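PDB 6ERC: peroxinectin A from Dictyostelium discoideum, which uses hydrogen peroxide to oxidise phenolic donors, and also iodide and thiocyanate, as a secreted haem peroxidase of the animal peroxidase family. Local coordinates for residues D363-L368 with D378-N383; D412-P417 with A441-E446. One frame throughout, in Å; residues are numbered along the deposited sequence.

Interaction 1. Residues D363-L368 with D378-N383; sequences DLRNFL and DLASRN. With HEM (protoporphyrin IX containing Fe), chain F.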
loop_
_atom_site.group_PDB
_atom_site.type_symbol
_atom_site.label_atom_id
_atom_site.label_comp_id
_atom_site.label_asym_id
_atom_site.label_seq_id
_atom_site.Cartn_x
_atom_site.Cartn_y
_atom_site.Cartn_z
ATOM N N ASP A 363 -14.777 10.701 -1.279
ATOM C CA ASP A 363 -14.609 10.050 0.016
ATOM C C ASP A 363 -13.168 10.146 0.491
ATOM O O ASP A 363 -12.916 10.257 1.696
ATOM C CB ASP A 363 -15.042 8.588 -0.068
ATOM C CG ASP A 363 -16.498 8.433 -0.457
ATOM O OD1 ASP A 363 -16.837 8.738 -1.621
ATOM O OD2 ASP A 363 -17.304 8.009 0.400
ATOM N N LEU A 364 -12.215 10.113 -0.438
ATOM C CA LEU A 364 -10.801 10.252 -0.119
ATOM C C LEU A 364 -10.317 11.692 -0.249
ATOM O O LEU A 364 -9.497 12.145 0.557
ATOM C CB LEU A 364 -9.969 9.352 -1.037
ATOM C CG LEU A 364 -10.230 7.845 -0.956
ATOM C CD1 LEU A 364 -9.769 7.161 -2.229
ATOM C CD2 LEU A 364 -9.527 7.246 0.247
ATOM N N ARG A 365 -10.809 12.424 -1.252
ATOM C CA ARG A 365 -10.285 13.756 -1.529
ATOM C C ARG A 365 -10.932 14.829 -0.663
ATOM O O ARG A 365 -10.301 15.851 -0.382
ATOM C CB ARG A 365 -10.479 14.096 -3.009
ATOM C CG ARG A 365 -9.521 15.155 -3.527
ATOM C CD ARG A 365 -9.790 15.503 -4.982
ATOM N NE ARG A 365 -11.040 16.238 -5.152
ATOM C CZ ARG A 365 -11.187 17.541 -4.923
ATOM N NH1 ARG A 365 -10.163 18.271 -4.500
ATOM N NH2 ARG A 365 -12.365 18.119 -5.112
ATOM N N ASN A 366 -12.173 14.621 -0.229
ATOM C CA ASN A 366 -12.907 15.605 0.561
ATOM C C ASN A 366 -13.532 14.951 1.785
ATOM O O ASN A 366 -14.737 15.044 2.026
ATOM C CB ASN A 366 -13.984 16.286 -0.281
ATOM C CG ASN A 366 -13.407 17.150 -1.386
ATOM O OD1 ASN A 366 -12.507 17.960 -1.157
ATOM N ND2 ASN A 366 -13.923 16.978 -2.597
ATOM N N PHE A 367 -12.711 14.276 2.586
ATOM C CA PHE A 367 -13.185 13.693 3.833
ATOM C C PHE A 367 -13.187 14.750 4.931
ATOM O O PHE A 367 -12.185 15.442 5.139
ATOM C CB PHE A 367 -12.309 12.510 4.251
ATOM C CG PHE A 367 -12.677 11.940 5.589
ATOM C CD1 PHE A 367 -13.748 11.073 5.714
ATOM C CD2 PHE A 367 -11.965 12.286 6.727
ATOM C CE1 PHE A 367 -14.098 10.554 6.945
ATOM C CE2 PHE A 367 -12.311 11.769 7.963
ATOM C CZ PHE A 367 -13.378 10.903 8.071
ATOM N N LEU A 368 -14.308 14.867 5.638
ATOM C CA LEU A 368 -14.481 15.882 6.669
ATOM C C LEU A 368 -14.663 15.228 8.029
ATOM O O LEU A 368 -15.264 14.155 8.141
ATOM C CB LEU A 368 -15.691 16.778 6.371
ATOM C CG LEU A 368 -15.610 17.650 5.120
ATOM C CD1 LEU A 368 -16.889 18.453 4.970
ATOM C CD2 LEU A 368 -14.405 18.575 5.173
ATOM N N ASP A 378 -7.398 15.372 2.917
ATOM C CA ASP A 378 -7.468 15.229 1.466
ATOM C C ASP A 378 -6.317 14.327 1.050
ATOM O O ASP A 378 -5.151 14.724 1.134
ATOM C CB ASP A 378 -7.388 16.592 0.774
ATOM C CG ASP A 378 -7.447 16.494 -0.742
ATOM O OD1 ASP A 378 -7.397 15.372 -1.286
ATOM O OD2 ASP A 378 -7.547 17.554 -1.395
ATOM N N LEU A 379 -6.641 13.111 0.612
ATOM C CA LEU A 379 -5.594 12.155 0.274
ATOM C C LEU A 379 -4.841 12.568 -0.984
ATOM O O LEU A 379 -3.632 12.338 -1.085
ATOM C CB LEU A 379 -6.198 10.762 0.112
ATOM C CG LEU A 379 -5.220 9.604 -0.080
ATOM C CD1 LEU A 379 -4.113 9.611 0.969
ATOM C CD2 LEU A 379 -5.978 8.291 -0.023
ATOM N N ALA A 380 -5.530 13.175 -1.950
ATOM C CA ALA A 380 -4.841 13.719 -3.114
ATOM C C ALA A 380 -3.820 14.771 -2.695
ATOM O O ALA A 380 -2.671 14.754 -3.150
ATOM C CB ALA A 380 -5.854 14.308 -4.093
ATOM N N SER A 381 -4.223 15.693 -1.816
ATOM C CA SER A 381 -3.297 16.716 -1.341
ATOM C C SER A 381 -2.140 16.099 -0.567
ATOM O O SER A 381 -0.982 16.495 -0.748
ATOM C CB SER A 381 -4.037 17.731 -0.468
ATOM O OG SER A 381 -5.078 18.361 -1.190
ATOM N N ARG A 382 -2.431 15.131 0.305
ATOM C CA ARG A 382 -1.369 14.483 1.068
ATOM C C ARG A 382 -0.333 13.856 0.145
ATOM O O ARG A 382 0.869 13.896 0.430
ATOM C CB ARG A 382 -1.960 13.432 2.008
ATOM C CG ARG A 382 -2.727 14.023 3.187
ATOM C CD ARG A 382 -3.019 12.981 4.264
ATOM N NE ARG A 382 -1.832 12.642 5.050
ATOM C CZ ARG A 382 -1.356 13.378 6.053
ATOM N NH1 ARG A 382 -1.959 14.509 6.400
ATOM N NH2 ARG A 382 -0.269 12.987 6.710
ATOM N N ASN A 383 -0.778 13.281 -0.973
ATOM C CA ASN A 383 0.163 12.687 -1.916
ATOM C C ASN A 383 1.043 13.754 -2.554
ATOM O O ASN A 383 2.268 13.606 -2.613
ATOM C CB ASN A 383 -0.594 11.897 -2.981
ATOM C CG ASN A 383 -1.361 10.723 -2.399
ATOM O OD1 ASN A 383 -0.927 10.102 -1.431
ATOM N ND2 ASN A 383 -2.509 10.417 -2.987
HETATM C CHA HEM F . -0.219 5.753 1.530
HETATM C CHB HEM F . -4.925 5.691 2.636
HETATM C CHC HEM F . -5.689 2.426 -0.888
HETATM C CHD HEM F . -1.017 2.684 -2.138
HETATM C C1A HEM F . -1.434 6.062 2.089
HETATM C C2A HEM F . -1.678 7.103 3.056
HETATM C C3A HEM F . -2.977 7.095 3.366
HETATM C C4A HEM F . -3.599 6.037 2.602
HETATM C CMA HEM F . -3.705 8.027 4.360
HETATM C CAA HEM F . -0.597 8.051 3.600
HETATM C CBA HEM F . -0.919 9.439 3.064
HETATM C CGA HEM F . 0.326 10.286 3.051
HETATM O O1A HEM F . 1.287 9.944 2.313
HETATM O O2A HEM F . 0.357 11.315 3.772
HETATM C C1B HEM F . -5.525 4.789 1.791
HETATM C C2B HEM F . -6.919 4.425 1.828
HETATM C C3B HEM F . -7.138 3.518 0.861
HETATM C C4B HEM F . -5.881 3.285 0.177
HETATM C CMB HEM F . -7.907 5.023 2.850
HETATM C CAB HEM F . -8.448 2.804 0.457
HETATM C CBB HEM F . -9.631 3.069 1.020
HETATM C C1C HEM F . -4.498 2.211 -1.546
HETATM C C2C HEM F . -4.284 1.325 -2.677
HETATM C C3C HEM F . -2.980 1.398 -3.021
HETATM C C4C HEM F . -2.349 2.332 -2.114
HETATM C CMC HEM F . -5.434 0.501 -3.295
HETATM C CAC HEM F . -2.144 0.705 -4.129
HETATM C CBC HEM F . -2.600 -0.182 -5.015
HETATM C C1D HEM F . -0.390 3.500 -1.229
HETATM C C2D HEM F . 1.032 3.749 -1.154
HETATM C C3D HEM F . 1.240 4.603 -0.147
HETATM C C4D HEM F . -0.030 4.911 0.461
HETATM C CMD HEM F . 2.083 3.143 -2.105
HETATM C CAD HEM F . 2.584 5.163 0.351
HETATM C CBD HEM F . 3.190 4.056 1.209
HETATM C CGD HEM F . 3.982 4.629 2.359
HETATM O O1D HEM F . 3.366 4.938 3.411
HETATM O O2D HEM F . 5.226 4.774 2.243
HETATM N NA HEM F . -2.630 5.428 1.833
HETATM N NB HEM F . -4.918 4.078 0.775
HETATM N NC HEM F . -3.294 2.805 -1.231
HETATM N ND HEM F . -1.005 4.224 -0.228
HETATM FE FE HEM F . -2.926 4.109 0.301
#
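In the wall of the haem pocket, the end of the short helix 362-365 meets the start of helix 379-390, where Leu-364 and Leu-379 touch both each other and the porphyrin. Leu-364 CD2 and Leu-379 CD2 meet at 3.7 Å, the two side chains lying alongside one another. A chi1 of -173° swings the Leu-379 branches across to the haem, where Leu-379 CD1 lies 3.7 Å from HEM C3A, while Leu-364 CD2 packs against the methyl HEM CMB. Behind them, Leu-379 N donates to Leu-364 O over 3.0 Å in a nearly straight bond (171° at the hydrogen). Asp-378 is the N-cap of the second helix: its OD1 takes a weak bond from Ser-381 N, and its OD2 is met from above the carboxylate plane by Ser-381 OG at 2.6 Å. The carboxylate lies beside the aliphatic part of Arg-365, whose NH1 stays 4.1 Å from Asp-378 OD2; Asp-378 pairs instead with Arg-49, and Arg-365 with Asp-57. Replacing this aspartate by alanine is likely to deprive Ser-381 of the acceptor for its N and OG and leave Arg-49 without this counter-charge. One turn on, Arg-382 NE donates to the haem propionate oxygen HEM O2A at 2.9 Å. Apolar contact thus meets the porphyrin and a cationic donor its propionate, while the buried carboxylate of Asp-378 is probably stabilised as an anion by Arg-49 and the helix start.

Interaction 2. Residues D412-P417 with A441-E446; sequences DITSDP and AEDHME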
loop_
_atom_site.group_PDB
_atom_site.type_symbol
_atom_site.label_atom_id
_atom_site.label_comp_id
_atom_site.label_asym_id
_atom_site.label_seq_id
_atom_site.Cartn_x
_atom_site.Cartn_y
_atom_site.Cartn_z
ATOM N N ASP A 412 0.970 14.899 -25.970
ATOM C CA ASP A 412 1.847 13.742 -25.840
ATOM C C ASP A 412 1.492 12.913 -24.615
ATOM O O ASP A 412 1.742 11.702 -24.591
ATOM C CB ASP A 412 3.310 14.178 -25.769
ATOM C CG ASP A 412 3.774 14.873 -27.032
ATOM O OD1 ASP A 412 4.148 16.060 -26.949
ATOM O OD2 ASP A 412 3.757 14.239 -28.109
ATOM N N ILE A 413 0.907 13.540 -23.595
ATOM C CA ILE A 413 0.543 12.814 -22.383
ATOM C C ILE A 413 -0.772 12.067 -22.575
ATOM O O ILE A 413 -0.920 10.926 -22.121
ATOM C CB ILE A 413 0.475 13.782 -21.188
ATOM C CG1 ILE A 413 1.817 14.494 -20.999
ATOM C CG2 ILE A 413 0.104 13.030 -19.913
ATOM C CD1 ILE A 413 1.749 15.680 -20.069
ATOM N N THR A 414 -1.746 12.686 -23.239
ATOM C CA THR A 414 -3.059 12.077 -23.394
ATOM C C THR A 414 -3.835 12.795 -24.486
ATOM O O THR A 414 -3.592 13.967 -24.781
ATOM C CB THR A 414 -3.854 12.122 -22.086
ATOM O OG1 THR A 414 -5.182 11.634 -22.316
ATOM C CG2 THR A 414 -3.926 13.546 -21.559
ATOM N N SER A 415 -4.794 12.077 -25.065
ATOM C CA SER A 415 -5.679 12.648 -26.069
ATOM C C SER A 415 -6.976 13.191 -25.481
ATOM O O SER A 415 -7.708 13.896 -26.183
ATOM C CB SER A 415 -6.004 11.599 -27.138
ATOM O OG SER A 415 -4.830 11.200 -27.825
ATOM N N ASP A 416 -7.273 12.889 -24.226
ATOM C CA ASP A 416 -8.500 13.359 -23.592
ATOM C C ASP A 416 -8.423 14.866 -23.378
ATOM O O ASP A 416 -7.595 15.318 -22.574
ATOM C CB ASP A 416 -8.710 12.639 -22.262
ATOM C CG ASP A 416 -10.069 12.928 -21.644
ATOM O OD1 ASP A 416 -10.684 13.958 -21.991
ATOM O OD2 ASP A 416 -10.520 12.120 -20.803
ATOM N N PRO A 417 -9.249 15.675 -24.051
ATOM C CA PRO A 417 -9.110 17.133 -23.892
ATOM C C PRO A 417 -9.326 17.607 -22.469
ATOM O O PRO A 417 -8.642 18.537 -22.021
ATOM C CB PRO A 417 -10.178 17.694 -24.846
ATOM C CG PRO A 417 -10.495 16.583 -25.784
ATOM C CD PRO A 417 -10.324 15.328 -24.995
ATOM N N ALA A 441 -1.960 10.711 -15.580
ATOM C CA ALA A 441 -2.635 11.212 -16.771
ATOM C C ALA A 441 -2.296 10.406 -18.018
ATOM O O ALA A 441 -3.003 10.525 -19.026
ATOM C CB ALA A 441 -2.277 12.682 -16.992
ATOM N N GLU A 442 -1.242 9.597 -17.975
ATOM C CA GLU A 442 -0.814 8.845 -19.143
ATOM C C GLU A 442 -1.857 7.806 -19.539
ATOM O O GLU A 442 -2.676 7.359 -18.730
ATOM C CB GLU A 442 0.521 8.148 -18.874
ATOM C CG GLU A 442 1.687 9.099 -18.672
ATOM C CD GLU A 442 2.987 8.383 -18.368
ATOM O OE1 GLU A 442 2.967 7.142 -18.215
ATOM O OE2 GLU A 442 4.030 9.066 -18.285
ATOM N N ASP A 443 -1.815 7.422 -20.811
ATOM C CA ASP A 443 -2.603 6.292 -21.281
ATOM C C ASP A 443 -2.023 4.994 -20.729
ATOM O O ASP A 443 -0.807 4.852 -20.585
ATOM C CB ASP A 443 -2.618 6.253 -22.809
ATOM C CG ASP A 443 -3.081 7.560 -23.418
ATOM O OD1 ASP A 443 -4.024 8.170 -22.873
ATOM O OD2 ASP A 443 -2.495 7.980 -24.438
ATOM N N HIS A 444 -2.901 4.047 -20.414
ATOM C CA HIS A 444 -2.456 2.776 -19.859
ATOM C C HIS A 444 -1.689 1.970 -20.900
ATOM O O HIS A 444 -2.079 1.899 -22.069
ATOM C CB HIS A 444 -3.649 1.967 -19.356
ATOM C CG HIS A 444 -4.373 2.604 -18.211
ATOM N ND1 HIS A 444 -5.599 2.158 -17.765
ATOM C CD2 HIS A 444 -4.044 3.652 -17.419
ATOM C CE1 HIS A 444 -5.994 2.905 -16.750
ATOM N NE2 HIS A 444 -5.068 3.819 -16.520
ATOM N N MET A 445 -0.590 1.356 -20.466
ATOM C CA MET A 445 0.166 0.468 -21.337
ATOM C C MET A 445 -0.708 -0.698 -21.784
ATOM O O MET A 445 -1.617 -1.130 -21.071
ATOM C CB MET A 445 1.406 -0.057 -20.613
ATOM C CG MET A 445 2.480 0.987 -20.395
ATOM S SD MET A 445 3.737 0.968 -21.691
ATOM C CE MET A 445 4.740 -0.421 -21.166
ATOM N N GLU A 446 -0.423 -1.209 -22.981
ATOM C CA GLU A 446 -1.196 -2.321 -23.522
ATOM C C GLU A 446 -1.156 -3.499 -22.558
ATOM O O GLU A 446 -0.079 -3.963 -22.170
ATOM C CB GLU A 446 -0.655 -2.730 -24.892
ATOM C CG GLU A 446 -1.472 -3.820 -25.577
ATOM C CD GLU A 446 -1.125 -3.986 -27.048
ATOM O OE1 GLU A 446 -0.213 -3.283 -27.537
ATOM O OE2 GLU A 446 -1.773 -4.815 -27.721
#
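The turn that follows the short, weakly bonded helix 410-413 packs on the loop between helices 435-441 and 452-467: Ile-413 and Thr-414 rest on Ala-441 and Asp-443. The apolar part is a methyl-to-methyl contact, Ile-413 CG2 against Ala-441 CB at 3.8 Å. With CG2 anti to the backbone N and CG1 anti to the carbonyl carbon (chi1 -58°), the isoleucine presents its short branch to the alanine. The side chain also packs on Val-407 and Ile-433, and Ala-441 on Ile-419 and Ile-358, extending the apolar patch beyond the two segments. Ile-413 O lies 3.6 Å from Glu-442 CA, where the two backbones come closest, at Ile-413 and Glu-442.

Thr-414 leads into the next helix through an ST turn: its OG1, anti to the backbone N (chi1 174°), accepts from Asp-416 N at 3.1 Å with 164° at the hydrogen. Asp-416 is in turn the N-cap of helix 417-426, its OD1 taking a weak bond from Gln-418 N, so side-chain acceptors at Thr-414 and Asp-416 both bond to backbone N atoms in the link between helices 410-413 and 417-426. The CB of Thr-414 sits 3.6 Å from Ala-441 O. At the solvent-facing border of the contact, the side chains of Thr-414 and Asp-443 cross at about a right angle, with Thr-414 OG1 3.7 Å from Asp-443 OD1. Glu-442 points its CB away from segment 412-417, and its carboxylate OE2 accepts from Thr-453 and Tyr-395.

Overall arrangement
Both contacts are local joints between helix ends in one peroxidase fold, met in succession along the chain; their centres lie 24 Å apart and their nearest atoms about 13 Å, without touching. Interaction 1 is wholly buried, closer to the centre of the chain and against the haem, and combines leucine packing, a backbone hydrogen bond between the segments and charged groups with partners around them. Interaction 2, farther out and away from the annotated sites, is also largely buried, with Asp-443 alone among its touching residues exposed, and rests on van der Waals contact between its segments. They hold different helices, yet each has an aspartate N-cap: in 378-383 it lies within the interface, in 412-417 beside it.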